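Local coordinates for hypothetical methylmalonyl-CoA decarboxylase alpha subunit (Sulfolobus tokodaii, PDB 1X0U), which is probably the carboxyl transferase subunit of a larger enzyme complex, with a fold of the ClpP/crotonase clan, at residues 96-101 against 105-110; 133-138 against 148-153. All coordinates share one frame; numbering follows the deposited sequence.

Contact 1: 96-101 against 105-110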
# COMPACT_ATOMS: atom_id res chain seq x y z
N TYR A 96 -29.60 17.59 -4.51
CA TYR A 96 -30.67 17.79 -3.56
C TYR A 96 -31.23 19.15 -3.93
O TYR A 96 -30.50 20.02 -4.41
CB TYR A 96 -30.21 17.75 -2.10
CG TYR A 96 -29.28 18.86 -1.66
CD1 TYR A 96 -27.91 18.63 -1.53
CD2 TYR A 96 -29.78 20.11 -1.32
CE1 TYR A 96 -27.07 19.62 -1.07
CE2 TYR A 96 -28.94 21.11 -0.86
CZ TYR A 96 -27.59 20.86 -0.73
OH TYR A 96 -26.74 21.85 -0.30
N ALA A 97 -32.53 19.30 -3.76
CA ALA A 97 -33.21 20.55 -4.08
C ALA A 97 -34.13 20.82 -2.91
O ALA A 97 -35.08 20.07 -2.67
CB ALA A 97 -34.00 20.41 -5.37
N GLN A 98 -33.82 21.87 -2.16
CA GLN A 98 -34.64 22.23 -1.01
C GLN A 98 -35.92 22.87 -1.51
O GLN A 98 -35.92 23.63 -2.48
CB GLN A 98 -33.86 23.18 -0.10
CG GLN A 98 -32.61 22.53 0.51
CD GLN A 98 -31.79 23.50 1.34
OE1 GLN A 98 -31.39 24.57 0.87
NE2 GLN A 98 -31.53 23.12 2.59
N ASP A 99 -37.03 22.54 -0.86
CA ASP A 99 -38.33 23.08 -1.24
C ASP A 99 -38.70 24.18 -0.26
O ASP A 99 -39.09 23.90 0.88
CB ASP A 99 -39.39 21.98 -1.19
CG ASP A 99 -40.68 22.40 -1.83
OD1 ASP A 99 -40.94 23.62 -1.88
OD2 ASP A 99 -41.43 21.52 -2.28
N PHE A 100 -38.59 25.43 -0.70
CA PHE A 100 -38.89 26.58 0.14
C PHE A 100 -40.33 26.60 0.66
O PHE A 100 -40.62 27.25 1.66
CB PHE A 100 -38.61 27.89 -0.61
CG PHE A 100 -38.74 29.12 0.25
CD1 PHE A 100 -37.73 29.48 1.15
CD2 PHE A 100 -39.90 29.89 0.22
CE1 PHE A 100 -37.88 30.57 2.01
CE2 PHE A 100 -40.06 30.99 1.07
CZ PHE A 100 -39.05 31.33 1.97
N THR A 101 -41.23 25.89 -0.02
CA THR A 101 -42.63 25.87 0.38
C THR A 101 -42.88 24.99 1.60
O THR A 101 -43.97 24.99 2.17
CB THR A 101 -43.56 25.37 -0.75
OG1 THR A 101 -43.40 23.96 -0.92
CG2 THR A 101 -43.23 26.09 -2.06
N GLY A 105 -38.16 25.97 3.61
CA GLY A 105 -37.00 25.16 3.27
C GLY A 105 -36.02 24.97 4.42
O GLY A 105 -34.89 24.56 4.20
N SER A 106 -36.46 25.26 5.65
CA SER A 106 -35.61 25.13 6.82
C SER A 106 -34.92 23.76 6.92
O SER A 106 -35.44 22.76 6.43
CB SER A 106 -36.42 25.40 8.10
OG SER A 106 -37.51 24.51 8.22
N LEU A 107 -33.76 23.74 7.56
CA LEU A 107 -32.99 22.50 7.69
C LEU A 107 -33.41 21.62 8.87
O LEU A 107 -32.95 21.81 9.99
CB LEU A 107 -31.50 22.81 7.81
CG LEU A 107 -30.60 21.60 7.54
CD1 LEU A 107 -30.08 21.70 6.12
CD2 LEU A 107 -29.44 21.56 8.52
N GLY A 108 -34.28 20.65 8.61
CA GLY A 108 -34.72 19.76 9.66
C GLY A 108 -33.71 18.63 9.85
O GLY A 108 -32.86 18.41 8.98
N GLU A 109 -33.79 17.93 10.98
CA GLU A 109 -32.88 16.82 11.24
C GLU A 109 -33.01 15.77 10.14
O GLU A 109 -32.02 15.32 9.58
CB GLU A 109 -33.18 16.17 12.60
CG GLU A 109 -32.12 15.15 13.05
CD GLU A 109 -32.57 14.33 14.25
OE1 GLU A 109 -31.75 13.55 14.79
OE2 GLU A 109 -33.75 14.45 14.65
N THR A 110 -34.25 15.37 9.84
CA THR A 110 -34.50 14.38 8.79
C THR A 110 -34.10 14.98 7.44
O THR A 110 -33.61 14.28 6.56
CB THR A 110 -36.00 13.98 8.76
OG1 THR A 110 -36.36 13.44 10.03
CG2 THR A 110 -36.26 12.94 7.67

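Contact 2: 133-138 against 148-153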
# COMPACT_ATOMS: atom_id res chain seq x y z
N ASN A 133 -29.83 25.03 -3.43
CA ASN A 133 -30.27 25.63 -2.17
C ASN A 133 -31.44 26.61 -2.28
O ASN A 133 -31.53 27.37 -3.23
CB ASN A 133 -29.08 26.32 -1.50
CG ASN A 133 -28.11 25.33 -0.88
OD1 ASN A 133 -27.62 24.40 -1.55
ND2 ASN A 133 -27.83 25.51 0.41
N ASP A 134 -32.31 26.58 -1.27
CA ASP A 134 -33.48 27.46 -1.19
C ASP A 134 -34.02 27.24 0.22
O ASP A 134 -35.12 26.71 0.42
CB ASP A 134 -34.54 27.06 -2.22
CG ASP A 134 -35.51 28.20 -2.52
OD1 ASP A 134 -35.50 29.20 -1.76
OD2 ASP A 134 -36.27 28.09 -3.51
N SER A 135 -33.22 27.65 1.20
CA SER A 135 -33.55 27.48 2.60
C SER A 135 -33.34 28.75 3.40
O SER A 135 -32.32 29.41 3.25
CB SER A 135 -32.69 26.36 3.20
OG SER A 135 -32.88 26.24 4.60
N GLY A 136 -34.29 29.08 4.26
CA GLY A 136 -34.16 30.26 5.09
C GLY A 136 -33.12 30.01 6.17
O GLY A 136 -32.55 30.95 6.73
N GLY A 137 -32.87 28.74 6.47
CA GLY A 137 -31.88 28.42 7.48
C GLY A 137 -32.25 27.24 8.36
O GLY A 137 -33.00 26.35 7.95
N ALA A 138 -31.74 27.23 9.58
CA ALA A 138 -32.02 26.14 10.51
C ALA A 138 -33.50 26.10 10.87
O ALA A 138 -34.18 27.13 10.83
CB ALA A 138 -31.19 26.30 11.77
N GLU A 148 -27.03 20.12 14.64
CA GLU A 148 -26.33 18.84 14.52
C GLU A 148 -26.49 18.35 13.08
O GLU A 148 -25.58 17.73 12.53
CB GLU A 148 -26.94 17.80 15.47
CG GLU A 148 -26.09 16.55 15.63
CD GLU A 148 -24.87 16.79 16.50
OE1 GLU A 148 -23.96 15.94 16.51
OE2 GLU A 148 -24.82 17.83 17.17
N GLY A 149 -27.65 18.61 12.50
CA GLY A 149 -27.91 18.22 11.13
C GLY A 149 -26.94 18.96 10.23
O GLY A 149 -26.36 18.37 9.32
N TYR A 150 -26.77 20.25 10.47
CA TYR A 150 -25.85 21.06 9.68
C TYR A 150 -24.45 20.45 9.78
O TYR A 150 -23.76 20.27 8.76
CB TYR A 150 -25.83 22.50 10.19
CG TYR A 150 -26.84 23.41 9.51
CD1 TYR A 150 -27.84 24.04 10.24
CD2 TYR A 150 -26.78 23.62 8.14
CE1 TYR A 150 -28.77 24.87 9.61
CE2 TYR A 150 -27.70 24.45 7.50
CZ TYR A 150 -28.69 25.07 8.24
OH TYR A 150 -29.61 25.87 7.60
N GLY A 151 -24.05 20.14 11.00
CA GLY A 151 -22.74 19.55 11.24
C GLY A 151 -22.53 18.31 10.39
O GLY A 151 -21.49 18.17 9.75
N ALA A 152 -23.52 17.42 10.37
CA ALA A 152 -23.42 16.19 9.59
C ALA A 152 -23.19 16.47 8.11
O ALA A 152 -22.36 15.82 7.48
CB ALA A 152 -24.67 15.35 9.78
N VAL A 153 -23.91 17.43 7.54
CA VAL A 153 -23.73 17.73 6.12
C VAL A 153 -22.35 18.34 5.87
O VAL A 153 -21.68 17.97 4.92
CB VAL A 153 -24.84 18.67 5.56
CG1 VAL A 153 -25.39 19.53 6.65
CG2 VAL A 153 -24.29 19.53 4.44
O HOH W 1 -29.98 25.31 4.95

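Contact 1: 96-101 against 105-110
G105 fits against the turn that follows strand 91-98: its CA lies 3.4 Å from the carbonyl O of D99. It takes a positive phi of 58° and has no side chain on the face turned to F100, and the two backbones run close, with 3.9 Å between G105 CA and F100 CA. The turn has its own brace, an Asx turn in which D99 OD1 accepts from T101 N at 2.9 Å. That N-H arrives on the anti side, 34° out of the carboxylate plane. The hydroxyl T101 OG1 donates to the same D99 OD1 at 2.7 Å, from above the same face. Two residues on from G105, L107 carries its CG anti to the backbone N (chi1 -163°), and its side chain crosses that of Q98 at a slant, L107 CD1 meeting the amide nitrogen Q98 NE2 at 4.1 Å. The polar atoms of this amide are engaged elsewhere: OE1 accepts from D134 N, and NE2 is hydrogen-bonded to H111 NE2. G108 then takes the N-cap position of helix 109-125. The contact thus closes the start of a beta-alpha-beta crossover, between strand 91-98, which pairs with strands 81-88 and 129-133, and helix 109-125, whose A112 touches L107.

Contact 2: 133-138 against 148-153
A tyrosine from a helix meets a glycine-containing loop here, in a buried loop-to-helix contact: 133-138 leaves the end of strand 129-133, and Y150 projects toward it from helix 144-160. The area buried between the two segments is small, 108 Å², and within 148-153 the Y150 side chain makes the contact. Its chi1 of -91° is off the usual staggered values, and the ring reaches away from the helix toward the loop. That ring is approached at the edge rather than over a face. A138 CB packs against Y150 CE1 at 3.5 Å, near the ring plane, and A138 N lies in that plane at the edge. The phenol oxygen ends beside the peptide between G137 and A138, with Y150 OH 3.1 Å from G137 C; its angles to the neighbouring A138 N and G137 O are poor, so this is packing and not a direct bond. The polar link runs instead through a water, which donates to S135 OG at 3.1 Å and lies 2.7 Å from Y150 OH. S135 OG in turn accepts from G137 N at 3.1 Å, an ST turn that bends the backbone at S135-G137, and donates a hydrogen bond to G105 O. The loop joins a parallel strand of the mixed sheet to the next helix, a beta-alpha connection of the kind that recurs in the crotonase fold. Beside the phenol OH, G137 takes phi 142° and psi -153°, a backbone region open to glycine and hardly to other residues. Toward the assembly, I415 of the third subunit packs on Y150 and V437 of that subunit on A138, while E148 OE1 accepts from S421 N of the same neighbour.

Overall arrangement
Following the chain from the N terminus, strand 91-98 leads into contact 1, which closes a short loop with three residues between its segments before helix 109-125 begins. The chain returns through strand 129-133, and contact 2 then closes a wider loop, with nine intervening residues, against helix 144-160. The two closures lie in series, neither nesting nor crossing, yet their centres are only about 8 Å apart. They meet directly: besides the bond that S135 makes to contact 1, a probable hydrogen bond runs from L107 N to G137 O at 2.8 Å. Thus the loops are tied together at the C-terminal ends of the parallel strands 91-98 and 129-133.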